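Local coordinates for protein interleukin-1beta (Gallus gallus, PDB 2WRY) that probably acts as a secreted pro-inflammatory cytokine, its mature beta-trefoil domain binding the interleukin-1 receptor, at residues F15-L24 with L33-V44; K75-S83 with L105-L113. One frame throughout, in Å; residues are numbered along the deposited sequence.

Overall arrangement
The two contacts lie on opposite sides of the centre of this single beta-trefoil chain, their centres about 22 Å apart. Contact 1 sits peripherally, about 15 Å from the chain centre, where strand 21-26 meets strand 29-33 and the long loop that leads into strand 45-53. Contact 2 is buried, about 7 Å from the centre, and sets strand 76-83 against the turn that leads into strand 110-115. Both reach the same large antiparallel sheet, contact 1 through the end of strand 4-16. They also meet directly: Leu24 CD2 of contact 1 packs on Leu76 CD1 of contact 2 at 3.8 Å.

Contact 1: F15-L24 with L33-V44; sequences FDINQKCFVL and LHLQGPSSSQKV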
loop_
_atom_site.group_PDB
_atom_site.type_symbol
_atom_site.label_atom_id
_atom_site.label_comp_id
_atom_site.label_asym_id
_atom_site.label_seq_id
_atom_site.Cartn_x
_atom_site.Cartn_y
_atom_site.Cartn_z
ATOM N N PHE A 15 10.139 3.401 -0.823
ATOM C CA PHE A 15 10.642 3.323 -2.185
ATOM C C PHE A 15 10.480 1.874 -2.612
ATOM O O PHE A 15 10.569 0.982 -1.780
ATOM C CB PHE A 15 12.143 3.646 -2.221
ATOM C CG PHE A 15 12.456 5.085 -1.979
ATOM C CD1 PHE A 15 12.562 5.971 -3.048
ATOM C CD2 PHE A 15 12.631 5.559 -0.680
ATOM C CE1 PHE A 15 12.859 7.331 -2.839
ATOM C CE2 PHE A 15 12.905 6.918 -0.459
ATOM C CZ PHE A 15 13.020 7.792 -1.539
ATOM N N ASP A 16 10.273 1.634 -3.899
ATOM C CA ASP A 16 10.359 0.254 -4.378
ATOM C C ASP A 16 11.815 -0.153 -4.533
ATOM O O ASP A 16 12.716 0.674 -4.327
ATOM C CB ASP A 16 9.480 -0.003 -5.611
ATOM C CG ASP A 16 10.027 0.574 -6.902
ATOM O OD1 ASP A 16 11.232 0.957 -7.004
ATOM O OD2 ASP A 16 9.208 0.653 -7.865
ATOM N N ILE A 17 12.047 -1.418 -4.888
ATOM C CA ILE A 17 13.409 -1.971 -4.955
ATOM C C ILE A 17 14.280 -1.393 -6.080
ATOM O O ILE A 17 15.519 -1.630 -6.119
ATOM C CB ILE A 17 13.340 -3.555 -5.065
ATOM C CG1 ILE A 17 14.498 -4.153 -4.300
ATOM C CG2 ILE A 17 13.213 -4.065 -6.530
ATOM C CD1 ILE A 17 14.330 -3.970 -2.815
ATOM N N ASN A 18 13.668 -0.637 -6.985
ATOM C CA ASN A 18 14.401 0.052 -8.025
ATOM C C ASN A 18 14.460 1.549 -7.749
ATOM O O ASN A 18 14.758 2.337 -8.647
ATOM C CB ASN A 18 13.768 -0.207 -9.384
ATOM C CG ASN A 18 14.711 0.130 -10.520
ATOM O OD1 ASN A 18 15.861 -0.375 -10.578
ATOM N ND2 ASN A 18 14.244 0.954 -11.439
ATOM N N GLN A 19 14.157 1.919 -6.502
ATOM C CA GLN A 19 14.269 3.299 -5.990
ATOM C C GLN A 19 13.253 4.268 -6.577
ATOM O O GLN A 19 13.471 5.489 -6.545
ATOM C CB GLN A 19 15.706 3.857 -6.111
ATOM C CG GLN A 19 16.807 2.868 -5.622
ATOM C CD GLN A 19 17.460 2.117 -6.783
ATOM O OE1 GLN A 19 17.875 2.726 -7.769
ATOM N NE2 GLN A 19 17.535 0.800 -6.674
ATOM N N LYS A 20 12.121 3.739 -7.076
ATOM C CA LYS A 20 10.999 4.612 -7.409
ATOM C C LYS A 20 10.221 4.977 -6.129
ATOM O O LYS A 20 10.067 4.154 -5.221
ATOM C CB LYS A 20 10.068 3.957 -8.437
ATOM C CG LYS A 20 10.787 3.623 -9.718
ATOM C CD LYS A 20 9.856 3.439 -10.926
ATOM C CE LYS A 20 8.814 2.320 -10.717
ATOM N NZ LYS A 20 9.459 0.969 -10.571
ATOM N N CYS A 21 9.770 6.228 -6.033
ATOM C CA CYS A 21 8.874 6.601 -4.939
ATOM C C CYS A 21 7.483 6.796 -5.492
ATOM O O CYS A 21 7.282 6.769 -6.709
ATOM C CB CYS A 21 9.321 7.883 -4.254
ATOM S SG CYS A 21 9.384 9.290 -5.325
ATOM N N PHE A 22 6.544 7.008 -4.573
ATOM C CA PHE A 22 5.136 7.257 -4.937
ATOM C C PHE A 22 4.867 8.769 -5.002
ATOM O O PHE A 22 5.349 9.549 -4.157
ATOM C CB PHE A 22 4.186 6.666 -3.894
ATOM C CG PHE A 22 4.195 5.159 -3.782
ATOM C CD1 PHE A 22 4.828 4.344 -4.725
ATOM C CD2 PHE A 22 3.556 4.567 -2.698
ATOM C CE1 PHE A 22 4.804 2.937 -4.567
ATOM C CE2 PHE A 22 3.502 3.180 -2.541
ATOM C CZ PHE A 22 4.136 2.360 -3.480
ATOM N N VAL A 23 4.099 9.176 -6.003
ATOM C CA VAL A 23 3.485 10.516 -5.996
ATOM C C VAL A 23 1.996 10.381 -6.244
ATOM O O VAL A 23 1.572 9.418 -6.886
ATOM C CB VAL A 23 4.132 11.537 -7.004
ATOM C CG1 VAL A 23 5.640 11.673 -6.767
ATOM C CG2 VAL A 23 3.792 11.221 -8.468
ATOM N N LEU A 24 1.211 11.348 -5.758
ATOM C CA LEU A 24 -0.234 11.330 -5.989
ATOM C C LEU A 24 -0.531 12.071 -7.288
ATOM O O LEU A 24 -0.536 13.305 -7.329
ATOM C CB LEU A 24 -0.989 11.911 -4.780
ATOM C CG LEU A 24 -2.500 11.728 -4.795
ATOM C CD1 LEU A 24 -2.857 10.244 -4.735
ATOM C CD2 LEU A 24 -3.154 12.478 -3.640
ATOM N N LEU A 33 7.642 6.837 -9.601
ATOM C CA LEU A 33 8.653 7.419 -10.485
ATOM C C LEU A 33 9.979 7.586 -9.775
ATOM O O LEU A 33 10.050 7.471 -8.558
ATOM C CB LEU A 33 8.188 8.744 -11.103
ATOM C CG LEU A 33 7.159 9.656 -10.409
ATOM C CD1 LEU A 33 7.516 9.909 -8.987
ATOM C CD2 LEU A 33 7.014 10.967 -11.187
ATOM N N HIS A 34 11.033 7.816 -10.557
ATOM C CA HIS A 34 12.297 8.252 -9.989
ATOM C C HIS A 34 12.148 9.768 -9.889
ATOM O O HIS A 34 12.172 10.473 -10.892
ATOM C CB HIS A 34 13.459 7.845 -10.901
ATOM C CG HIS A 34 13.559 6.374 -11.121
ATOM N ND1 HIS A 34 14.005 5.503 -10.149
ATOM C CD2 HIS A 34 13.268 5.616 -12.204
ATOM C CE1 HIS A 34 13.982 4.273 -10.627
ATOM N NE2 HIS A 34 13.519 4.312 -11.864
ATOM N N LEU A 35 11.906 10.255 -8.682
ATOM C CA LEU A 35 11.571 11.652 -8.503
ATOM C C LEU A 35 12.873 12.404 -8.407
ATOM O O LEU A 35 13.708 12.078 -7.559
ATOM C CB LEU A 35 10.756 11.864 -7.223
ATOM C CG LEU A 35 9.564 12.840 -7.198
ATOM C CD1 LEU A 35 9.414 13.420 -5.804
ATOM C CD2 LEU A 35 9.645 13.970 -8.238
ATOM N N GLN A 36 13.054 13.388 -9.290
ATOM C CA GLN A 36 14.260 14.227 -9.258
ATOM C C GLN A 36 14.265 15.513 -10.097
ATOM O O GLN A 36 13.208 16.072 -10.427
ATOM C CB GLN A 36 15.529 13.403 -9.537
ATOM C CG GLN A 36 16.461 13.365 -8.329
ATOM C CD GLN A 36 16.602 14.746 -7.687
ATOM O OE1 GLN A 36 16.756 15.749 -8.390
ATOM N NE2 GLN A 36 16.536 14.807 -6.350
ATOM N N GLY A 37 15.482 15.976 -10.403
ATOM C CA GLY A 37 15.731 17.183 -11.192
ATOM C C GLY A 37 15.030 18.429 -10.671
ATOM O O GLY A 37 15.282 18.893 -9.549
ATOM N N PRO A 38 14.112 18.944 -11.483
ATOM C CA PRO A 38 13.557 20.266 -11.265
ATOM C C PRO A 38 12.026 20.277 -11.350
ATOM O O PRO A 38 11.468 20.622 -12.399
ATOM C CB PRO A 38 14.147 21.202 -12.289
ATOM N N SER A 39 11.350 19.907 -10.253
ATOM C CA SER A 39 9.878 19.843 -10.249
ATOM C C SER A 39 9.162 19.962 -8.891
ATOM O O SER A 39 9.764 19.803 -7.828
ATOM C CB SER A 39 9.387 18.596 -10.990
ATOM O OG SER A 39 8.072 18.811 -11.477
ATOM N N SER A 40 7.856 20.224 -8.970
ATOM C CA SER A 40 6.999 20.519 -7.814
ATOM C C SER A 40 6.276 19.288 -7.240
ATOM O O SER A 40 5.516 19.415 -6.275
ATOM C CB SER A 40 5.975 21.605 -8.185
ATOM O OG SER A 40 5.080 21.171 -9.211
ATOM N N SER A 41 6.495 18.124 -7.851
ATOM C CA SER A 41 5.903 16.848 -7.405
ATOM C C SER A 41 6.387 16.473 -6.020
ATOM O O SER A 41 7.584 16.516 -5.743
ATOM C CB SER A 41 6.235 15.723 -8.386
ATOM O OG SER A 41 5.681 16.009 -9.643
ATOM N N GLN A 42 5.443 16.124 -5.149
ATOM C CA GLN A 42 5.739 15.902 -3.748
ATOM C C GLN A 42 5.647 14.414 -3.418
ATOM O O GLN A 42 4.600 13.778 -3.620
ATOM C CB GLN A 42 4.810 16.736 -2.857
ATOM C CG GLN A 42 5.084 18.226 -3.035
ATOM C CD GLN A 42 4.082 19.145 -2.351
ATOM O OE1 GLN A 42 3.228 18.709 -1.583
ATOM N NE2 GLN A 42 4.210 20.446 -2.615
ATOM N N LYS A 43 6.755 13.880 -2.919
ATOM C CA LYS A 43 6.844 12.465 -2.557
ATOM C C LYS A 43 5.828 12.093 -1.482
ATOM O O LYS A 43 5.656 12.805 -0.489
ATOM C CB LYS A 43 8.281 12.186 -2.073
ATOM C CG LYS A 43 8.529 10.834 -1.523
ATOM C CD LYS A 43 10.025 10.619 -1.371
ATOM C CE LYS A 43 10.552 11.271 -0.123
ATOM N NZ LYS A 43 11.855 10.654 0.195
ATOM N N VAL A 44 5.160 10.966 -1.696
ATOM C CA VAL A 44 4.198 10.448 -0.759
ATOM C C VAL A 44 4.888 9.694 0.384
ATOM O O VAL A 44 5.783 8.889 0.134
ATOM C CB VAL A 44 3.173 9.560 -1.512
ATOM C CG1 VAL A 44 2.445 8.623 -0.559
ATOM C CG2 VAL A 44 2.219 10.448 -2.319
HETATM O O HOH W 1 12.600 8.234 -6.455
HETATM O O HOH W 2 7.093 7.360 -1.854
HETATM O O HOH W 3 2.172 13.735 -4.599
#
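Phe15 brings the CZ end of its ring to within 3.5 Å of Lys43 NZ, the two side chains crossing at about a right angle. The chain then leaves its strand through a type I turn, Asp16 to Gln19, that is also an Asx turn: Asp16 OD1 accepts from the backbone N of Asn18 and of Lys20 on opposite faces of its carboxylate. The Gln19 carbonyl accepts a hydrogen bond from water 1, which in turn accepts from Leu35 N. Lys20 lays CG over one face of the His34 ring, 3.6 Å from its centroid, a CH-pi contact; its chain then bends at chi3 (-59°) and chi4, bringing NZ back to a salt bridge with Asp16 OD2 (2.7 Å), on its syn lone pair. An alanine here is likely to leave the Asp16 carboxylate without its lysine mate and that imidazole face without its aliphatic cover. This hairpin of the trefoil, strands 21-26 and 29-33, is paired at Cys21 and Leu33, with Cys21 N to Leu33 O at 2.8 Å and Leu33 N to Cys21 O at 2.9 Å. Cys21 SG packs on Leu35 CB at 3.5 Å. Phe22 O receives a nearly straight bond (170°) from Val44 N, 2.8 Å away. Val23 presses CG1 tightly onto Leu33 CD1, and Leu24 N donates to water 3, which donates to Gln42 O.

Contact 2: K75-S83 with L105-L113; sequences KLYMSCVMS and LTRFIFYRL
Phe110 sets the CE2-CZ rim of its ring against Cys80 SG, a sulfur-aromatic contact in which SG lies 3.4 Å from CE2 and approaches obliquely. With CG anti to the carbonyl carbon (chi1 -62°), the ring extends toward strand 76-83 and also has Met78 CB 4.0 Å from CE1, while Met78 O lies at its edge, in the ring plane. Met78 O also lies near the plane of the Phe108 ring, 3.4 Å from CD1, and water 4 donates to both Met78 O and Phe108 O. Strands 76-83 and 110-115 belong to the large antiparallel sheet of the beta-trefoil, and the turn ahead of the second is joined to the first by one direct backbone bond and this water: Cys80 N donates a hydrogen bond to Arg107 O at 3.0 Å (157°), the donor tilted 27° from the carbonyl plane. Ser79 CA adds a CH...O contact to the same oxygen. Arg107 runs extended from CG to NE alongside Val81, its CD 3.8 Å from Val81 CG1, and its guanidinium lies with one face against Phe108 CE2. Its NE forms a salt bridge with Glu92 of strand 86-93, whose carboxylate also bonds Ser79 OG, so OE1 of Glu92 is shared by the arginine and the serine. Toward the start of the strand, Tyr77 CB rests on Phe108 CD1 at 3.9 Å.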
loop_
_atom_site.group_PDB
_atom_site.type_symbol
_atom_site.label_atom_id
_atom_site.label_comp_id
_atom_site.label_asym_id
_atom_site.label_seq_id
_atom_site.Cartn_x
_atom_site.Cartn_y
_atom_site.Cartn_z
ATOM N N LYS A 75 -5.345 12.629 3.436
ATOM C CA LYS A 75 -6.606 12.164 4.029
ATOM C C LYS A 75 -7.229 11.011 3.210
ATOM O O LYS A 75 -8.459 10.869 3.091
ATOM C CB LYS A 75 -7.554 13.379 4.245
ATOM C CG LYS A 75 -7.084 14.396 5.355
ATOM C CD LYS A 75 -5.922 15.287 4.916
ATOM C CE LYS A 75 -5.691 16.429 5.894
ATOM N NZ LYS A 75 -4.515 17.249 5.479
ATOM N N LEU A 76 -6.347 10.162 2.676
ATOM C CA LEU A 76 -6.746 9.008 1.871
ATOM C C LEU A 76 -6.189 7.749 2.520
ATOM O O LEU A 76 -5.126 7.798 3.136
ATOM C CB LEU A 76 -6.152 9.107 0.464
ATOM C CG LEU A 76 -6.614 10.281 -0.428
ATOM C CD1 LEU A 76 -5.748 10.428 -1.678
ATOM C CD2 LEU A 76 -8.103 10.133 -0.842
ATOM N N TYR A 77 -6.906 6.631 2.357
ATOM C CA TYR A 77 -6.353 5.294 2.626
ATOM C C TYR A 77 -6.422 4.416 1.380
ATOM O O TYR A 77 -7.350 4.561 0.575
ATOM C CB TYR A 77 -7.073 4.608 3.793
ATOM C CG TYR A 77 -6.577 5.087 5.139
ATOM C CD1 TYR A 77 -5.580 4.381 5.824
ATOM C CD2 TYR A 77 -7.063 6.260 5.720
ATOM C CE1 TYR A 77 -5.110 4.803 7.047
ATOM C CE2 TYR A 77 -6.600 6.688 6.959
ATOM C CZ TYR A 77 -5.605 5.954 7.610
ATOM O OH TYR A 77 -5.084 6.361 8.807
ATOM N N MET A 78 -5.420 3.533 1.207
ATOM C CA MET A 78 -5.444 2.560 0.098
ATOM C C MET A 78 -6.491 1.501 0.379
ATOM O O MET A 78 -6.683 1.098 1.529
ATOM C CB MET A 78 -4.088 1.858 -0.032
ATOM C CG MET A 78 -2.964 2.825 -0.254
ATOM S SD MET A 78 -1.536 1.877 -0.835
ATOM C CE MET A 78 -1.676 2.107 -2.572
ATOM N N SER A 79 -7.121 1.000 -0.669
ATOM C CA SER A 79 -8.042 -0.149 -0.496
ATOM C C SER A 79 -8.003 -1.036 -1.729
ATOM O O SER A 79 -7.643 -0.582 -2.799
ATOM C CB SER A 79 -9.480 0.338 -0.244
ATOM O OG SER A 79 -9.972 0.969 -1.402
ATOM N N CYS A 80 -8.384 -2.306 -1.574
ATOM C CA CYS A 80 -8.518 -3.194 -2.729
ATOM C C CYS A 80 -9.971 -3.529 -2.915
ATOM O O CYS A 80 -10.640 -3.965 -1.975
ATOM C CB CYS A 80 -7.746 -4.473 -2.466
ATOM S SG CYS A 80 -6.027 -4.137 -2.328
ATOM N N VAL A 81 -10.449 -3.349 -4.139
ATOM C CA VAL A 81 -11.864 -3.588 -4.430
ATOM C C VAL A 81 -12.007 -4.175 -5.812
ATOM O O VAL A 81 -11.103 -4.034 -6.656
ATOM C CB VAL A 81 -12.704 -2.286 -4.348
ATOM C CG1 VAL A 81 -12.659 -1.665 -2.942
ATOM C CG2 VAL A 81 -12.305 -1.282 -5.417
ATOM N N MET A 82 -13.156 -4.825 -6.057
ATOM C CA MET A 82 -13.442 -5.290 -7.403
ATOM C C MET A 82 -13.916 -4.112 -8.249
ATOM O O MET A 82 -14.799 -3.334 -7.826
ATOM C CB MET A 82 -14.559 -6.333 -7.381
ATOM C CG MET A 82 -14.667 -7.058 -8.690
ATOM S SD MET A 82 -13.326 -8.216 -8.901
ATOM C CE MET A 82 -13.815 -9.603 -7.865
ATOM N N SER A 83 -13.351 -4.007 -9.437
ATOM C CA SER A 83 -13.801 -3.054 -10.445
ATOM C C SER A 83 -14.005 -3.818 -11.741
ATOM O O SER A 83 -13.067 -4.377 -12.327
ATOM C CB SER A 83 -12.780 -1.925 -10.645
ATOM O OG SER A 83 -13.275 -0.978 -11.599
ATOM N N LEU A 105 -15.087 -3.543 5.210
ATOM C CA LEU A 105 -13.980 -2.717 5.746
ATOM C C LEU A 105 -12.633 -3.409 5.602
ATOM O O LEU A 105 -11.600 -2.757 5.645
ATOM C CB LEU A 105 -14.223 -2.375 7.211
ATOM C CG LEU A 105 -15.308 -1.323 7.421
ATOM C CD1 LEU A 105 -15.657 -1.313 8.901
ATOM C CD2 LEU A 105 -14.808 0.035 6.929
ATOM N N THR A 106 -12.644 -4.728 5.439
ATOM C CA THR A 106 -11.380 -5.455 5.233
ATOM C C THR A 106 -10.640 -4.997 3.961
ATOM O O THR A 106 -9.420 -5.224 3.846
ATOM C CB THR A 106 -11.594 -6.979 5.296
ATOM O OG1 THR A 106 -12.070 -7.309 6.612
ATOM C CG2 THR A 106 -10.295 -7.729 5.043
ATOM N N ARG A 107 -11.332 -4.293 3.054
ATOM C CA ARG A 107 -10.695 -3.704 1.858
ATOM C C ARG A 107 -9.494 -2.820 2.203
ATOM O O ARG A 107 -8.571 -2.668 1.377
ATOM C CB ARG A 107 -11.714 -2.902 1.011
ATOM C CG ARG A 107 -12.161 -1.567 1.613
ATOM C CD ARG A 107 -13.260 -0.995 0.760
ATOM N NE ARG A 107 -13.681 0.358 1.119
ATOM C CZ ARG A 107 -14.641 0.626 2.000
ATOM N NH1 ARG A 107 -15.215 -0.361 2.684
ATOM N NH2 ARG A 107 -14.986 1.884 2.248
ATOM N N PHE A 108 -9.505 -2.245 3.411
ATOM C CA PHE A 108 -8.430 -1.346 3.831
ATOM C C PHE A 108 -7.239 -2.047 4.444
ATOM O O PHE A 108 -6.232 -1.397 4.686
ATOM C CB PHE A 108 -8.947 -0.370 4.885
ATOM C CG PHE A 108 -9.920 0.626 4.330
ATOM C CD1 PHE A 108 -9.490 1.624 3.452
ATOM C CD2 PHE A 108 -11.265 0.570 4.695
ATOM C CE1 PHE A 108 -10.381 2.576 2.944
ATOM C CE2 PHE A 108 -12.181 1.513 4.172
ATOM C CZ PHE A 108 -11.740 2.506 3.309
ATOM N N ILE A 109 -7.353 -3.350 4.714
ATOM C CA ILE A 109 -6.305 -4.067 5.439
ATOM C C ILE A 109 -5.359 -4.809 4.493
ATOM O O ILE A 109 -5.789 -5.489 3.560
ATOM C CB ILE A 109 -6.904 -5.054 6.503
ATOM C CG1 ILE A 109 -7.675 -4.290 7.583
ATOM C CG2 ILE A 109 -5.813 -5.928 7.156
ATOM C CD1 ILE A 109 -6.810 -3.306 8.377
ATOM N N PHE A 110 -4.067 -4.639 4.753
ATOM C CA PHE A 110 -2.983 -5.365 4.073
ATOM C C PHE A 110 -2.157 -6.050 5.124
ATOM O O PHE A 110 -2.054 -5.563 6.245
ATOM C CB PHE A 110 -2.083 -4.400 3.284
ATOM C CG PHE A 110 -2.818 -3.661 2.188
ATOM C CD1 PHE A 110 -3.612 -2.543 2.482
ATOM C CD2 PHE A 110 -2.735 -4.088 0.859
ATOM C CE1 PHE A 110 -4.301 -1.851 1.452
ATOM C CE2 PHE A 110 -3.426 -3.423 -0.182
ATOM C CZ PHE A 110 -4.229 -2.298 0.128
ATOM N N TYR A 111 -1.562 -7.195 4.781
ATOM C CA TYR A 111 -0.532 -7.760 5.648
ATOM C C TYR A 111 0.829 -7.269 5.227
ATOM O O TYR A 111 1.242 -7.407 4.066
ATOM C CB TYR A 111 -0.603 -9.278 5.631
ATOM C CG TYR A 111 -1.892 -9.768 6.256
ATOM C CD1 TYR A 111 -2.068 -9.724 7.644
ATOM C CD2 TYR A 111 -2.932 -10.258 5.477
ATOM C CE1 TYR A 111 -3.230 -10.181 8.244
ATOM C CE2 TYR A 111 -4.136 -10.707 6.087
ATOM C CZ TYR A 111 -4.254 -10.661 7.471
ATOM O OH TYR A 111 -5.411 -11.090 8.123
ATOM N N ARG A 112 1.481 -6.607 6.172
ATOM C CA ARG A 112 2.832 -6.129 5.974
ATOM C C ARG A 112 3.754 -7.324 6.183
ATOM O O ARG A 112 3.783 -7.903 7.280
ATOM C CB ARG A 112 3.158 -5.065 7.010
ATOM C CG ARG A 112 4.592 -4.613 6.891
ATOM C CD ARG A 112 4.922 -3.405 7.765
ATOM N NE ARG A 112 6.377 -3.215 7.818
ATOM C CZ ARG A 112 6.972 -2.114 8.277
ATOM N NH1 ARG A 112 6.245 -1.080 8.712
ATOM N NH2 ARG A 112 8.303 -2.035 8.291
ATOM N N LEU A 113 4.483 -7.696 5.134
ATOM C CA LEU A 113 5.331 -8.892 5.192
ATOM C C LEU A 113 6.775 -8.440 5.128
ATOM O O LEU A 113 7.280 -8.105 4.059
ATOM C CB LEU A 113 4.982 -9.841 4.035
ATOM C CG LEU A 113 3.496 -10.205 3.912
ATOM C CD1 LEU A 113 3.258 -10.922 2.603
ATOM C CD2 LEU A 113 3.108 -11.090 5.057
HETATM O O HOH W 4 -5.462 1.011 3.890
#